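PDB 1H80: iota-carrageenase, which hydrolyses internal beta-1,4 linkages of iota-carrageenan, a sulfated galactan of red algal cell walls, with inversion of anomeric configuration. Local coordinates for residues Asn153-Thr165 with Gln184-Gly198. Numbering follows the deposited sequence.
Sequences NKTIFASILVDVT and QNNALFGYGLIQTYG. With NA (sodium ion), chain H.
Tyr191 lays one ring face beneath the backbone of 156-157, with Phe157 N 3.2 Å above the plane over the ring centre and Ile156 CA making a CH-pi contact with the same face. Ile156 CG2 rests by the hydroxyl end of the ring, 3.4 Å from Tyr191 OH, while CD1, on the other branch, packs on Leu188 CD2, which itself sits at the ring edge. Next along, the aliphatic part of Lys154 crosses Leu188 at about a right angle, and a bend at the last torsion (chi4 67°) brings NZ onto an in-plane lone pair of Asn186 OD1 at 2.8 Å. Trp462 near the C-terminus gives the same lysine a backbone acceptor and a cation-pi partner.

Beyond the corner at Leu193, strands 160-162 and 194-196 run parallel, 14° apart, joined by Ile160 N to Leu193 O, Gln195 N to Ile160 O and Val162 N to Gln195 O. Ile194 CD1 presses tightly on Ile160 CB at 3.5 Å; on the same face Val162 packs on Ile194 and Thr196 at ordinary distance. At the strand end Val162 O takes two N-H groups, Tyr197 N and Gly198 N, from opposite faces of its carbonyl plane. Asp163 OD1 comes within 3.4 Å of Tyr197 CD2, the carboxylate plane tilted 19° to that of the ring; OD1 also accepts from Val164 N.

At the turn between these regions, Ser159 OG accepts from a water that binds sodium, so Ser159 is second shell to the metal, and Gln184 OE1, taking the hydroxyl's proton from above the amide plane, positions it in turn. Thr155 OG1, Ile156 O and Phe157 O, with Leu132 O from the preceding coil, complete the sodium's protein ligands. Successive coils stacked in parallel are the hallmark of the right-handed beta-helix of the pectate lyase-like fold.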
loop_
_atom_site.group_PDB
_atom_site.type_symbol
_atom_site.label_atom_id
_atom_site.label_comp_id
_atom_site.label_asym_id
_atom_site.label_seq_id
_atom_site.Cartn_x
_atom_site.Cartn_y
_atom_site.Cartn_z
ATOM N N ASN A 153 1.709 -13.711 -4.445
ATOM C CA ASN A 153 0.917 -14.930 -4.405
ATOM C C ASN A 153 -0.064 -14.732 -3.261
ATOM O O ASN A 153 -0.191 -15.568 -2.367
ATOM C CB ASN A 153 1.808 -16.146 -4.153
ATOM C CG ASN A 153 1.039 -17.445 -4.218
ATOM O OD1 ASN A 153 0.194 -17.633 -5.094
ATOM N ND2 ASN A 153 1.332 -18.356 -3.299
ATOM N N LYS A 154 -0.746 -13.593 -3.306
ATOM C CA LYS A 154 -1.714 -13.214 -2.292
ATOM C C LYS A 154 -1.158 -13.366 -0.884
ATOM O O LYS A 154 -1.804 -13.925 -0.000
ATOM C CB LYS A 154 -3.002 -14.027 -2.450
ATOM C CG LYS A 154 -3.755 -13.719 -3.735
ATOM C CD LYS A 154 -5.185 -14.237 -3.667
ATOM C CE LYS A 154 -5.947 -13.952 -4.951
ATOM N NZ LYS A 154 -5.389 -14.723 -6.098
ATOM N N THR A 155 0.053 -12.860 -0.679
ATOM C CA THR A 155 0.675 -12.925 0.634
ATOM C C THR A 155 0.088 -11.853 1.541
ATOM O O THR A 155 -0.530 -10.892 1.075
ATOM C CB THR A 155 2.192 -12.674 0.558
ATOM O OG1 THR A 155 2.430 -11.372 0.009
ATOM C CG2 THR A 155 2.868 -13.723 -0.299
ATOM N N ILE A 156 0.278 -12.031 2.842
ATOM C CA ILE A 156 -0.181 -11.060 3.819
ATOM C C ILE A 156 0.808 -9.899 3.725
ATOM O O ILE A 156 1.947 -10.095 3.289
ATOM C CB ILE A 156 -0.136 -11.647 5.248
ATOM C CG1 ILE A 156 -1.008 -12.904 5.324
ATOM C CG2 ILE A 156 -0.581 -10.605 6.258
ATOM C CD1 ILE A 156 -2.469 -12.677 4.967
ATOM N N PHE A 157 0.364 -8.706 4.114
ATOM C CA PHE A 157 1.185 -7.491 4.106
ATOM C C PHE A 157 1.354 -6.826 2.754
ATOM O O PHE A 157 1.537 -7.492 1.734
ATOM C CB PHE A 157 2.585 -7.769 4.666
ATOM C CG PHE A 157 2.586 -8.191 6.101
ATOM C CD1 PHE A 157 2.268 -7.284 7.103
ATOM C CD2 PHE A 157 2.868 -9.503 6.447
ATOM C CE1 PHE A 157 2.228 -7.681 8.437
ATOM C CE2 PHE A 157 2.831 -9.913 7.776
ATOM C CZ PHE A 157 2.509 -9.000 8.774
ATOM N N ALA A 158 1.291 -5.499 2.758
ATOM C CA ALA A 158 1.508 -4.737 1.542
ATOM C C ALA A 158 2.991 -4.940 1.262
ATOM O O ALA A 158 3.771 -5.204 2.177
ATOM C CB ALA A 158 1.212 -3.265 1.778
ATOM N N SER A 159 3.389 -4.803 0.005
ATOM C CA SER A 159 4.779 -5.014 -0.362
ATOM C C SER A 159 5.756 -3.992 0.194
ATOM O O SER A 159 6.883 -4.335 0.530
ATOM C CB SER A 159 4.905 -5.068 -1.878
ATOM O OG SER A 159 4.206 -6.193 -2.375
ATOM N N ILE A 160 5.328 -2.738 0.272
ATOM C CA ILE A 160 6.184 -1.688 0.798
ATOM C C ILE A 160 5.477 -1.050 1.980
ATOM O O ILE A 160 4.422 -0.430 1.839
ATOM C CB ILE A 160 6.499 -0.628 -0.280
ATOM C CG1 ILE A 160 7.193 -1.307 -1.469
ATOM C CG2 ILE A 160 7.401 0.459 0.297
ATOM C CD1 ILE A 160 7.553 -0.379 -2.599
ATOM N N LEU A 161 6.063 -1.227 3.155
ATOM C CA LEU A 161 5.499 -0.693 4.379
ATOM C C LEU A 161 6.250 0.574 4.753
ATOM O O LEU A 161 7.404 0.515 5.167
ATOM C CB LEU A 161 5.626 -1.730 5.498
ATOM C CG LEU A 161 5.032 -3.104 5.176
ATOM C CD1 LEU A 161 5.397 -4.098 6.264
ATOM C CD2 LEU A 161 3.521 -2.985 5.036
ATOM N N VAL A 162 5.596 1.719 4.576
ATOM C CA VAL A 162 6.190 3.014 4.909
ATOM C C VAL A 162 5.768 3.168 6.362
ATOM O O VAL A 162 4.830 3.894 6.693
ATOM C CB VAL A 162 5.589 4.122 4.021
ATOM C CG1 VAL A 162 6.334 5.428 4.232
ATOM C CG2 VAL A 162 5.680 3.704 2.554
ATOM N N ASP A 163 6.502 2.466 7.217
ATOM C CA ASP A 163 6.194 2.362 8.636
ATOM C C ASP A 163 6.934 3.229 9.643
ATOM O O ASP A 163 7.774 4.064 9.303
ATOM C CB ASP A 163 6.368 0.900 9.048
ATOM C CG ASP A 163 5.209 0.378 9.870
ATOM O OD1 ASP A 163 4.645 1.151 10.668
ATOM O OD2 ASP A 163 4.872 -0.818 9.723
ATOM N N VAL A 164 6.595 2.993 10.906
ATOM C CA VAL A 164 7.202 3.695 12.023
ATOM C C VAL A 164 8.007 2.678 12.821
ATOM O O VAL A 164 7.787 1.468 12.706
ATOM C CB VAL A 164 6.128 4.330 12.951
ATOM C CG1 VAL A 164 5.268 5.301 12.162
ATOM C CG2 VAL A 164 5.259 3.247 13.578
ATOM N N THR A 165 8.958 3.169 13.605
ATOM C CA THR A 165 9.776 2.305 14.444
ATOM C C THR A 165 10.039 3.029 15.754
ATOM O O THR A 165 10.138 4.253 15.784
ATOM C CB THR A 165 11.133 1.953 13.788
ATOM O OG1 THR A 165 11.886 3.149 13.552
ATOM C CG2 THR A 165 10.916 1.227 12.481
ATOM N N GLN A 184 2.807 -4.651 -9.107
ATOM C CA GLN A 184 2.589 -5.823 -8.274
ATOM C C GLN A 184 1.487 -6.668 -8.884
ATOM O O GLN A 184 0.412 -6.162 -9.207
ATOM C CB GLN A 184 2.193 -5.423 -6.853
ATOM C CG GLN A 184 2.009 -6.617 -5.925
ATOM C CD GLN A 184 1.963 -6.218 -4.466
ATOM O OE1 GLN A 184 2.575 -5.230 -4.068
ATOM N NE2 GLN A 184 1.256 -6.996 -3.656
ATOM N N ASN A 185 1.767 -7.954 -9.058
ATOM C CA ASN A 185 0.779 -8.864 -9.618
ATOM C C ASN A 185 0.223 -9.786 -8.548
ATOM O O ASN A 185 0.932 -10.192 -7.627
ATOM C CB ASN A 185 1.394 -9.723 -10.725
ATOM C CG ASN A 185 1.847 -8.907 -11.912
ATOM O OD1 ASN A 185 1.069 -8.158 -12.497
ATOM N ND2 ASN A 185 3.113 -9.052 -12.281
ATOM N N ASN A 186 -1.060 -10.095 -8.681
ATOM C CA ASN A 186 -1.761 -11.004 -7.784
ATOM C C ASN A 186 -1.644 -10.705 -6.290
ATOM O O ASN A 186 -1.215 -11.548 -5.503
ATOM C CB ASN A 186 -1.304 -12.439 -8.076
ATOM C CG ASN A 186 -2.239 -13.476 -7.489
ATOM O OD1 ASN A 186 -3.436 -13.232 -7.347
ATOM N ND2 ASN A 186 -1.700 -14.647 -7.158
ATOM N N ALA A 187 -2.048 -9.501 -5.902
ATOM C CA ALA A 187 -2.015 -9.099 -4.499
ATOM C C ALA A 187 -3.295 -9.549 -3.797
ATOM O O ALA A 187 -4.344 -9.700 -4.432
ATOM C CB ALA A 187 -1.882 -7.586 -4.395
ATOM N N LEU A 188 -3.202 -9.769 -2.491
ATOM C CA LEU A 188 -4.359 -10.165 -1.694
ATOM C C LEU A 188 -5.199 -8.906 -1.489
ATOM O O LEU A 188 -4.655 -7.816 -1.299
ATOM C CB LEU A 188 -3.899 -10.725 -0.349
ATOM C CG LEU A 188 -4.961 -11.213 0.635
ATOM C CD1 LEU A 188 -5.826 -12.296 -0.001
ATOM C CD2 LEU A 188 -4.262 -11.744 1.876
ATOM N N PHE A 189 -6.519 -9.052 -1.509
ATOM C CA PHE A 189 -7.412 -7.905 -1.375
ATOM C C PHE A 189 -7.154 -6.976 -0.193
ATOM O O PHE A 189 -7.324 -5.765 -0.313
ATOM C CB PHE A 189 -8.876 -8.367 -1.320
ATOM C CG PHE A 189 -9.229 -9.136 -0.078
ATOM C CD1 PHE A 189 -8.970 -10.502 0.011
ATOM C CD2 PHE A 189 -9.814 -8.491 1.008
ATOM C CE1 PHE A 189 -9.292 -11.214 1.165
ATOM C CE2 PHE A 189 -10.140 -9.197 2.170
ATOM C CZ PHE A 189 -9.877 -10.562 2.245
ATOM N N GLY A 190 -6.753 -7.539 0.940
ATOM C CA GLY A 190 -6.523 -6.728 2.122
ATOM C C GLY A 190 -5.213 -5.973 2.126
ATOM O O GLY A 190 -4.926 -5.226 3.063
ATOM N N TYR A 191 -4.423 -6.146 1.079
ATOM C CA TYR A 191 -3.141 -5.478 1.028
ATOM C C TYR A 191 -2.877 -4.780 -0.290
ATOM O O TYR A 191 -3.714 -4.017 -0.756
ATOM C CB TYR A 191 -2.049 -6.484 1.385
ATOM C CG TYR A 191 -2.303 -7.074 2.754
ATOM C CD1 TYR A 191 -1.958 -6.370 3.904
ATOM C CD2 TYR A 191 -2.979 -8.285 2.900
ATOM C CE1 TYR A 191 -2.283 -6.849 5.170
ATOM C CE2 TYR A 191 -3.309 -8.777 4.167
ATOM C CZ TYR A 191 -2.957 -8.049 5.294
ATOM O OH TYR A 191 -3.281 -8.509 6.550
ATOM N N GLY A 192 -1.721 -5.026 -0.888
ATOM C CA GLY A 192 -1.413 -4.360 -2.134
ATOM C C GLY A 192 0.029 -3.906 -2.176
ATOM O O GLY A 192 0.891 -4.456 -1.497
ATOM N N LEU A 193 0.285 -2.863 -2.951
ATOM C CA LEU A 193 1.642 -2.379 -3.129
ATOM C C LEU A 193 2.217 -1.550 -1.984
ATOM O O LEU A 193 3.221 -1.933 -1.381
ATOM C CB LEU A 193 1.710 -1.610 -4.449
ATOM C CG LEU A 193 3.065 -1.140 -4.969
ATOM C CD1 LEU A 193 4.117 -2.225 -4.822
ATOM C CD2 LEU A 193 2.891 -0.746 -6.432
ATOM N N ILE A 194 1.579 -0.427 -1.678
ATOM C CA ILE A 194 2.048 0.455 -0.615
ATOM C C ILE A 194 1.046 0.623 0.514
ATOM O O ILE A 194 -0.150 0.734 0.274
ATOM C CB ILE A 194 2.271 1.904 -1.122
ATOM C CG1 ILE A 194 3.076 1.910 -2.419
ATOM C CG2 ILE A 194 2.946 2.737 -0.034
ATOM C CD1 ILE A 194 4.473 1.362 -2.285
ATOM N N GLN A 195 1.533 0.617 1.747
ATOM C CA GLN A 195 0.665 0.953 2.866
ATOM C C GLN A 195 1.499 1.944 3.658
ATOM O O GLN A 195 2.651 1.666 3.993
ATOM C CB GLN A 195 0.271 -0.230 3.749
ATOM C CG GLN A 195 -0.648 0.278 4.869
ATOM C CD GLN A 195 -1.618 -0.747 5.416
ATOM O OE1 GLN A 195 -2.429 -0.431 6.293
ATOM N NE2 GLN A 195 -1.547 -1.967 4.913
ATOM N N THR A 196 0.920 3.108 3.934
ATOM C CA THR A 196 1.624 4.163 4.653
ATOM C C THR A 196 1.127 4.357 6.075
ATOM O O THR A 196 -0.075 4.436 6.312
ATOM C CB THR A 196 1.473 5.511 3.939
ATOM O OG1 THR A 196 0.101 5.932 3.996
ATOM C CG2 THR A 196 1.898 5.391 2.485
ATOM N N TYR A 197 2.063 4.457 7.012
ATOM C CA TYR A 197 1.730 4.665 8.416
ATOM C C TYR A 197 2.299 6.000 8.882
ATOM O O TYR A 197 1.582 6.845 9.418
ATOM C CB TYR A 197 2.309 3.527 9.247
ATOM C CG TYR A 197 1.772 2.179 8.837
ATOM C CD1 TYR A 197 0.487 1.781 9.202
ATOM C CD2 TYR A 197 2.540 1.309 8.066
ATOM C CE1 TYR A 197 -0.020 0.544 8.807
ATOM C CE2 TYR A 197 2.044 0.073 7.662
ATOM C CZ TYR A 197 0.764 -0.303 8.038
ATOM O OH TYR A 197 0.280 -1.527 7.642
ATOM N N GLY A 198 3.599 6.180 8.670
ATOM C CA GLY A 198 4.253 7.416 9.055
ATOM C C GLY A 198 5.113 7.848 7.889
ATOM O O GLY A 198 5.894 7.053 7.365
HETATM NA NA NA H . 2.827 -9.334 1.238
HETATM O O HOH W 1 -0.678 -9.637 -1.307
HETATM O O HOH W 2 0.308 -7.205 -0.815
HETATM O O HOH W 3 3.340 -8.519 -0.993
HETATM O O HOH W 4 8.168 5.564 7.090
#